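Local coordinates for replicase polyprotein 1a (Avian infectious bronchitis virus, PDB 3LD1), which is of unknown function but forms part of non-structural protein 2, a product released from the viral replicase polyprotein, at residues V36-K39 against F40-L44; R149-G152 against E153-K157. The protein carries 3 engineered substitutions. All blocks are in the same frame, centred on the assembly; numbering follows the deposited sequence.

Contact 1 (V36-K39 against F40-L44); sequences VRQK and FDRNL
Arg37 and Asp41, one helical turn apart on helix 30-46, form a salt bridge in which NE of Arg37 donates to OD1 of Asp41 at 2.7 Å. The acceptor lies at the edge of the guanidinium, close to its plane, and the nitrogen meets the syn lone pair of OD1. The two planes are nonetheless steeply turned, 79° apart, so this is a single-point grip rather than a paired, coplanar one. With CG anti to the backbone N and chi3 extended, a bend at chi2 (58°) swings the end of Arg37 along the helix toward the carboxylate. OD1 also sits in the plane of the Phe40 ring at its edge, 3.5 Å from CD2 of Phe40.

One residue further along the helix, Gln38 and Arg42 run side by side and point the same way. The amide lies over one face of the guanidinium, with CD of Gln38 3.2 Å above that plane and displaced toward its rim; the flat groups are inclined by 33°. As modelled, NE2 of Gln38 and NH1 of Arg42 are 3.1 Å apart, but both are donors, so no hydrogen bond is made; this is unfavourable and leaves the amide orientation doubtful. Lys39 and Asn43 also run alongside each other, CG of Lys39 coming 4.0 Å from ND2 of Asn43.

Farther out, NH2 of Arg37 makes a salt bridge with Asp17 of helix 13-20, while Phe40 meets the rings of Phe20 and Phe52. Arg37 thus uses separate nitrogens for two carboxylates. Two acids around a buried guanidinium would be expected to stabilise its positive charge, and the bond from NE restricts how the group can rotate as it joins helix 30-46 to helix 13-20.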
loop_
_atom_site.group_PDB
_atom_site.type_symbol
_atom_site.label_atom_id
_atom_site.label_comp_id
_atom_site.label_asym_id
_atom_site.label_seq_id
_atom_site.Cartn_x
_atom_site.Cartn_y
_atom_site.Cartn_z
ATOM N N VAL A 36 10.224 0.857 -14.417
ATOM C CA VAL A 36 11.016 1.332 -15.554
ATOM C C VAL A 36 12.355 1.997 -15.114
ATOM O O VAL A 36 13.423 1.711 -15.697
ATOM C CB VAL A 36 10.222 2.319 -16.454
ATOM C CG1 VAL A 36 11.012 2.653 -17.648
ATOM C CG2 VAL A 36 8.804 1.737 -16.878
ATOM N N ARG A 37 12.322 2.851 -14.088
ATOM C CA ARG A 37 13.536 3.527 -13.674
ATOM C C ARG A 37 14.460 2.503 -12.998
ATOM O O ARG A 37 15.672 2.520 -13.178
ATOM C CB ARG A 37 13.191 4.727 -12.774
ATOM C CG ARG A 37 14.402 5.507 -12.193
ATOM C CD ARG A 37 15.270 6.023 -13.299
ATOM N NE ARG A 37 16.608 6.568 -12.903
ATOM C CZ ARG A 37 16.736 7.826 -12.513
ATOM N NH1 ARG A 37 15.634 8.563 -12.400
ATOM N NH2 ARG A 37 17.916 8.319 -12.208
ATOM N N GLN A 38 13.886 1.571 -12.259
ATOM C CA GLN A 38 14.727 0.546 -11.620
ATOM C C GLN A 38 15.449 -0.305 -12.685
ATOM O O GLN A 38 16.654 -0.495 -12.605
ATOM C CB GLN A 38 13.919 -0.284 -10.586
ATOM C CG GLN A 38 14.391 -1.742 -10.480
ATOM C CD GLN A 38 13.301 -2.673 -9.832
ATOM O OE1 GLN A 38 13.028 -2.639 -8.599
ATOM N NE2 GLN A 38 12.665 -3.500 -10.690
ATOM N N LYS A 39 14.734 -0.768 -13.706
ATOM C CA LYS A 39 15.391 -1.548 -14.823
ATOM C C LYS A 39 16.531 -0.759 -15.471
ATOM O O LYS A 39 17.611 -1.264 -15.857
ATOM C CB LYS A 39 14.346 -1.862 -15.904
ATOM C CG LYS A 39 14.812 -2.698 -17.085
ATOM C CD LYS A 39 13.560 -3.164 -17.937
ATOM C CE LYS A 39 14.041 -4.073 -19.075
ATOM N NZ LYS A 39 13.081 -5.250 -19.259
ATOM N N PHE A 40 16.265 0.519 -15.616
ATOM C CA PHE A 40 17.240 1.287 -16.330
ATOM C C PHE A 40 18.488 1.479 -15.440
ATOM O O PHE A 40 19.626 1.258 -15.883
ATOM C CB PHE A 40 16.593 2.576 -16.816
ATOM C CG PHE A 40 17.567 3.618 -17.243
ATOM C CD1 PHE A 40 17.842 3.817 -18.595
ATOM C CD2 PHE A 40 18.210 4.438 -16.293
ATOM C CE1 PHE A 40 18.749 4.843 -19.013
ATOM C CE2 PHE A 40 19.100 5.448 -16.683
ATOM C CZ PHE A 40 19.371 5.654 -18.048
ATOM N N ASP A 41 18.297 1.817 -14.169
ATOM C CA ASP A 41 19.481 1.933 -13.324
ATOM C C ASP A 41 20.238 0.623 -13.278
ATOM O O ASP A 41 21.421 0.663 -13.213
ATOM C CB ASP A 41 19.121 2.311 -11.900
ATOM C CG ASP A 41 18.282 3.537 -11.833
ATOM O OD1 ASP A 41 18.271 4.407 -12.818
ATOM O OD2 ASP A 41 17.593 3.635 -10.764
ATOM N N ARG A 42 19.548 -0.520 -13.242
ATOM C CA ARG A 42 20.255 -1.807 -13.233
ATOM C C ARG A 42 21.059 -2.007 -14.498
ATOM O O ARG A 42 22.214 -2.443 -14.435
ATOM C CB ARG A 42 19.312 -2.997 -13.147
ATOM C CG ARG A 42 18.609 -3.198 -11.871
ATOM C CD ARG A 42 17.785 -4.497 -11.955
ATOM N NE ARG A 42 17.125 -4.804 -10.669
ATOM C CZ ARG A 42 15.855 -5.221 -10.494
ATOM N NH1 ARG A 42 15.013 -5.299 -11.514
ATOM N NH2 ARG A 42 15.406 -5.513 -9.270
ATOM N N ASN A 43 20.440 -1.692 -15.637
ATOM C CA ASN A 43 21.076 -1.854 -16.952
ATOM C C ASN A 43 22.395 -1.133 -16.973
ATOM O O ASN A 43 23.393 -1.665 -17.443
ATOM C CB ASN A 43 20.204 -1.282 -18.082
ATOM C CG ASN A 43 19.259 -2.302 -18.678
ATOM O OD1 ASN A 43 19.600 -3.475 -18.731
ATOM N ND2 ASN A 43 18.080 -1.854 -19.174
ATOM N N LEU A 44 22.372 0.101 -16.470
ATOM C CA LEU A 44 23.551 0.938 -16.472
ATOM C C LEU A 44 24.666 0.279 -15.728
ATOM O O LEU A 44 25.786 0.340 -16.180
ATOM C CB LEU A 44 23.228 2.285 -15.871
ATOM C CG LEU A 44 24.289 3.387 -15.803
ATOM C CD1 LEU A 44 24.838 3.851 -17.193
ATOM C CD2 LEU A 44 23.747 4.607 -15.007
#

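Contact 2 (R149-G152 against E153-K157)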
loop_
_atom_site.group_PDB
_atom_site.type_symbol
_atom_site.label_atom_id
_atom_site.label_comp_id
_atom_site.label_asym_id
_atom_site.label_seq_id
_atom_site.Cartn_x
_atom_site.Cartn_y
_atom_site.Cartn_z
ATOM N N ARG A 149 3.222 14.383 -2.591
ATOM C CA ARG A 149 1.869 14.515 -3.175
ATOM C C ARG A 149 1.114 13.242 -3.029
ATOM O O ARG A 149 -0.122 13.235 -3.138
ATOM C CB ARG A 149 1.881 14.785 -4.680
ATOM C CG ARG A 149 2.577 16.011 -5.174
ATOM C CD ARG A 149 2.364 16.098 -6.746
ATOM N NE ARG A 149 1.863 17.433 -7.055
ATOM C CZ ARG A 149 0.707 17.735 -7.647
ATOM N NH1 ARG A 149 -0.118 16.809 -8.130
ATOM N NH2 ARG A 149 0.405 19.010 -7.813
ATOM N N LEU A 150 1.876 12.158 -2.898
ATOM C CA LEU A 150 1.336 10.803 -2.850
ATOM C C LEU A 150 0.628 10.445 -1.528
ATOM O O LEU A 150 -0.234 9.561 -1.517
ATOM C CB LEU A 150 2.410 9.786 -3.125
ATOM C CG LEU A 150 3.064 9.889 -4.489
ATOM C CD1 LEU A 150 4.220 8.939 -4.642
ATOM C CD2 LEU A 150 2.092 9.717 -5.589
ATOM N N VAL A 151 0.959 11.185 -0.456
ATOM C CA VAL A 151 0.363 10.994 0.857
ATOM C C VAL A 151 -1.126 11.252 0.717
ATOM O O VAL A 151 -1.942 10.369 0.913
ATOM C CB VAL A 151 1.015 11.930 1.840
ATOM C CG1 VAL A 151 0.389 11.758 3.208
ATOM C CG2 VAL A 151 2.561 11.660 1.898
ATOM N N GLY A 152 -1.463 12.441 0.268
ATOM C CA GLY A 152 -2.823 12.782 -0.116
ATOM C C GLY A 152 -3.502 11.704 -0.946
ATOM O O GLY A 152 -4.625 11.327 -0.622
ATOM N N GLU A 153 -2.878 11.200 -2.013
ATOM C CA GLU A 153 -3.601 10.200 -2.852
ATOM C C GLU A 153 -3.843 8.936 -2.021
ATOM O O GLU A 153 -4.981 8.443 -1.963
ATOM C CB GLU A 153 -2.927 9.864 -4.217
ATOM C CG GLU A 153 -3.012 11.005 -5.290
ATOM C CD GLU A 153 -1.700 11.142 -6.136
ATOM O OE1 GLU A 153 -1.297 10.169 -6.836
ATOM O OE2 GLU A 153 -1.064 12.239 -6.120
ATOM N N VAL A 154 -2.795 8.476 -1.319
ATOM C CA VAL A 154 -2.855 7.224 -0.587
ATOM C C VAL A 154 -3.826 7.342 0.590
ATOM O O VAL A 154 -4.698 6.466 0.775
ATOM C CB VAL A 154 -1.474 6.778 -0.147
ATOM C CG1 VAL A 154 -1.546 5.624 0.812
ATOM C CG2 VAL A 154 -0.677 6.439 -1.349
ATOM N N THR A 155 -3.692 8.418 1.379
ATOM C CA THR A 155 -4.633 8.660 2.470
ATOM C C THR A 155 -6.059 8.458 1.963
ATOM O O THR A 155 -6.766 7.575 2.435
ATOM C CB THR A 155 -4.474 10.026 2.998
ATOM O OG1 THR A 155 -3.140 10.123 3.483
ATOM C CG2 THR A 155 -5.496 10.308 4.153
ATOM N N ALA A 156 -6.440 9.254 0.967
ATOM C CA ALA A 156 -7.713 9.083 0.267
ATOM C C ALA A 156 -8.094 7.633 -0.091
ATOM O O ALA A 156 -9.097 7.156 0.365
ATOM C CB ALA A 156 -7.796 9.986 -0.954
ATOM N N LYS A 157 -7.346 6.943 -0.920
ATOM C CA LYS A 157 -7.683 5.564 -1.228
ATOM C C LYS A 157 -7.969 4.711 0.036
ATOM O O LYS A 157 -8.681 3.704 -0.048
ATOM C CB LYS A 157 -6.571 4.901 -2.040
ATOM C CG LYS A 157 -6.204 5.576 -3.391
ATOM C CD LYS A 157 -5.070 4.799 -4.159
ATOM C CE LYS A 157 -4.770 5.410 -5.515
ATOM N NZ LYS A 157 -3.892 4.488 -6.231
#
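Leu150, Val151 and Gly152 accept successive i+4 backbone bonds from Val154, Thr155 and Ala156, a run of alpha-helical bonds that follows directly on a kink where the amides of Arg149 and Leu150 lack bonds to the preceding turn.

The carbonyl of Val151 is gripped twice by Thr155. Its amide N approaches at 2.7 Å from Val151 O, nearly in line with the C=O bond, whereas OG1 donates to the same oxygen at 2.8 Å from well above the carbonyl plane, 60° out of it and away from the lone-pair directions. With chi1 at -61°, OG1 is placed beside the threonine's own backbone N and folds back over the preceding turn, which satisfies a buried hydroxyl within the helix. From there OG1 also lies 3.9 Å from CG1 of Val151.

CG2 of Val154 comes within 3.2 Å of Leu150 O, a close approach. Glu153 is bent at chi2 (141°), bringing its carboxylate back along the helix: OE1 comes 3.6 Å from CD2 of Leu150, a contact with a methyl group. OE2 lies 3.3 Å from Arg149 O, but both are acceptors and make no bond. The charged ends of Arg149 and Glu153 do not touch, NH1 of Arg149 remaining 5.1 Å from OE2 of Glu153; any attraction would be through space. The arginine is engaged elsewhere, by a salt bridge from NH2 to Asp123 and a hydrogen bond from NE to Ala119 O.

Helix 140-162 packs here against two later helices. Val151, Val154 and Thr155 meet helix 174-185 through Phe181, Leu185 and Ile177, while Leu150 and Val154 rest on Phe205 of helix 194-207, so that Val154 touches both.

Contact 1 closes before contact 2 opens along the chain, and the two lie on different helices, 30-46 and 140-162. Their centres are 26 Å apart and their nearest atoms about 13 Å. Contact 1 lies about 23 Å from the centre of the chain, on a helix that packs against helix 13-20 and leads into the strand pair 50-54 and 57-64 of the N-terminal mixed sheet. Contact 2 is more central, about 10 Å from that centre, in a helical region that precedes the strand-rich C-terminal part. The two are local contacts within single helices, one near the N-terminal sheet and the other in the central helical part of an elongated chain, with no direct contact between them.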